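PDB 5VYQ: dTDP-4-amino-4,6-dideoxyglucose formyltransferase from Mycobacterium tuberculosis CAS/NITR204, which probably transfers a formyl group from a folate cofactor to the sugar amine of dTDP-4-amino-4,6-dideoxyglucose. Local coordinates for residues 139-144 with 185-190. Residues are numbered along the deposited sequence; the frame is centred on the assembly and turned at random.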
loop_
_atom_site.group_PDB
_atom_site.type_symbol
_atom_site.label_atom_id
_atom_site.label_comp_id
_atom_site.label_asym_id
_atom_site.label_seq_id
_atom_site.Cartn_x
_atom_site.Cartn_y
_atom_site.Cartn_z
ATOM N N GLY A 139 4.901 -36.751 -2.037
ATOM C CA GLY A 139 5.819 -37.733 -1.437
ATOM C C GLY A 139 5.772 -37.810 0.080
ATOM O O GLY A 139 5.153 -36.974 0.737
ATOM N N PRO A 140 6.453 -38.831 0.635
ATOM C CA PRO A 140 6.267 -39.110 2.028
ATOM C C PRO A 140 6.700 -37.988 2.948
ATOM O O PRO A 140 7.858 -37.534 2.853
ATOM C CB PRO A 140 7.112 -40.384 2.247
ATOM C CG PRO A 140 7.127 -41.039 0.908
ATOM C CD PRO A 140 7.121 -39.927 -0.103
ATOM N N ILE A 141 5.788 -37.545 3.817
ATOM C CA ILE A 141 6.068 -36.508 4.776
ATOM C C ILE A 141 6.825 -36.987 5.972
ATOM O O ILE A 141 6.396 -37.880 6.697
ATOM C CB ILE A 141 4.775 -35.736 5.160
ATOM C CG1 ILE A 141 4.195 -35.111 3.891
ATOM C CG2 ILE A 141 5.075 -34.696 6.224
ATOM C CD1 ILE A 141 2.832 -34.502 4.072
ATOM N N ILE A 142 7.940 -36.334 6.249
ATOM C CA ILE A 142 8.729 -36.582 7.422
ATOM C C ILE A 142 8.227 -35.733 8.584
ATOM O O ILE A 142 8.035 -36.241 9.695
ATOM C CB ILE A 142 10.240 -36.294 7.145
ATOM C CG1 ILE A 142 10.790 -37.263 6.097
ATOM C CG2 ILE A 142 11.119 -36.329 8.398
ATOM C CD1 ILE A 142 12.029 -36.779 5.366
ATOM N N ALA A 143 8.056 -34.440 8.336
ATOM C CA ALA A 143 7.542 -33.525 9.349
ATOM C C ALA A 143 6.925 -32.324 8.675
ATOM O O ALA A 143 7.271 -32.006 7.539
ATOM C CB ALA A 143 8.647 -33.055 10.273
ATOM N N GLN A 144 6.005 -31.684 9.391
ATOM C CA GLN A 144 5.489 -30.440 8.891
ATOM C C GLN A 144 4.881 -29.648 10.023
ATOM O O GLN A 144 4.639 -30.134 11.145
ATOM C CB GLN A 144 4.529 -30.675 7.710
ATOM C CG GLN A 144 3.252 -31.306 8.028
ATOM C CD GLN A 144 2.273 -31.563 6.882
ATOM O OE1 GLN A 144 1.367 -32.329 7.141
ATOM N NE2 GLN A 144 2.399 -30.980 5.672
ATOM N N LYS A 185 5.014 -40.619 5.934
ATOM C CA LYS A 185 3.687 -40.960 5.463
ATOM C C LYS A 185 3.268 -39.995 4.356
ATOM O O LYS A 185 3.363 -38.781 4.522
ATOM C CB LYS A 185 2.710 -40.903 6.633
ATOM C CG LYS A 185 1.506 -41.809 6.382
ATOM C CD LYS A 185 0.415 -41.636 7.433
ATOM C CE LYS A 185 -0.631 -40.623 6.985
ATOM N NZ LYS A 185 -1.418 -40.089 8.132
ATOM N N SER A 186 2.837 -40.528 3.232
ATOM C CA SER A 186 2.266 -39.707 2.165
ATOM C C SER A 186 0.941 -39.085 2.573
ATOM O O SER A 186 0.231 -39.696 3.343
ATOM C CB SER A 186 2.123 -40.505 0.900
ATOM O OG SER A 186 3.442 -40.728 0.437
ATOM N N PRO A 187 0.637 -37.856 2.124
ATOM C CA PRO A 187 -0.663 -37.320 2.457
ATOM C C PRO A 187 -1.747 -38.167 1.855
ATOM O O PRO A 187 -1.577 -38.726 0.797
ATOM C CB PRO A 187 -0.668 -35.917 1.829
ATOM C CG PRO A 187 0.543 -35.809 0.972
ATOM C CD PRO A 187 1.489 -36.875 1.424
ATOM N N ALA A 188 -2.884 -38.229 2.526
ATOM C CA ALA A 188 -4.017 -39.019 2.035
ATOM C C ALA A 188 -4.669 -38.511 0.771
ATOM O O ALA A 188 -5.315 -39.292 0.064
ATOM C CB ALA A 188 -5.086 -39.092 3.114
ATOM N N THR A 189 -4.521 -37.223 0.474
ATOM C CA THR A 189 -5.064 -36.679 -0.770
ATOM C C THR A 189 -4.004 -36.051 -1.635
ATOM O O THR A 189 -2.936 -35.723 -1.139
ATOM C CB THR A 189 -6.181 -35.651 -0.514
ATOM O OG1 THR A 189 -5.655 -34.506 0.170
ATOM C CG2 THR A 189 -7.253 -36.289 0.365
ATOM N N GLU A 190 -4.304 -35.841 -2.907
ATOM C CA GLU A 190 -3.343 -35.240 -3.818
ATOM C C GLU A 190 -3.179 -33.736 -3.642
ATOM O O GLU A 190 -2.132 -33.183 -4.017
ATOM C CB GLU A 190 -3.700 -35.590 -5.267
ATOM C CG GLU A 190 -3.620 -37.101 -5.525
ATOM C CD GLU A 190 -2.236 -37.644 -5.198
ATOM O OE1 GLU A 190 -1.263 -37.197 -5.814
ATOM O OE2 GLU A 190 -2.114 -38.412 -4.234
#
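Gly-139 meets the 185-190 loop through its carbonyl: its O lies 3.7 Å from CD of Pro-187, a van der Waals contact at the ring. Its phi is positive (116°), a backbone conformation that glycine adopts readily. At Pro-140 the ring packs against the hydroxyl of Ser-186, CG standing 3.7 Å from OG. Ile-141 carries the polar part of the contact. Its N donates to O of Lys-185 (2.8 Å), reaching that oxygen from above the carbonyl plane, 62° out of it; its O accepts the N-H of Lys-185 in a longer bond, 3.2 Å between N and O. This reciprocal pair defines a single antiparallel, hydrogen-bonded beta bridge. The Ile-141 side chain, with CG1 beside the backbone N (chi1 -60°) and CD1 extended beyond it, crosses the Pro-187 ring at about a right angle and brings CD1 to 3.8 Å from its CD. The strand then bends at Ile-142, and a classic beta bulge sets Ile-142 and Ala-143 opposite the single residue Ile-129 of strand 125-131. This is a surface contact of the formyltransferase region, with Gly-139 about 8 Å from the bound folinic acid. It fastens the loop between helix 155-179 and strand 193-194 onto strand 141-147, an outermost strand of the mixed sheet within this chain, whose inner neighbour is the antiparallel strand 125-131.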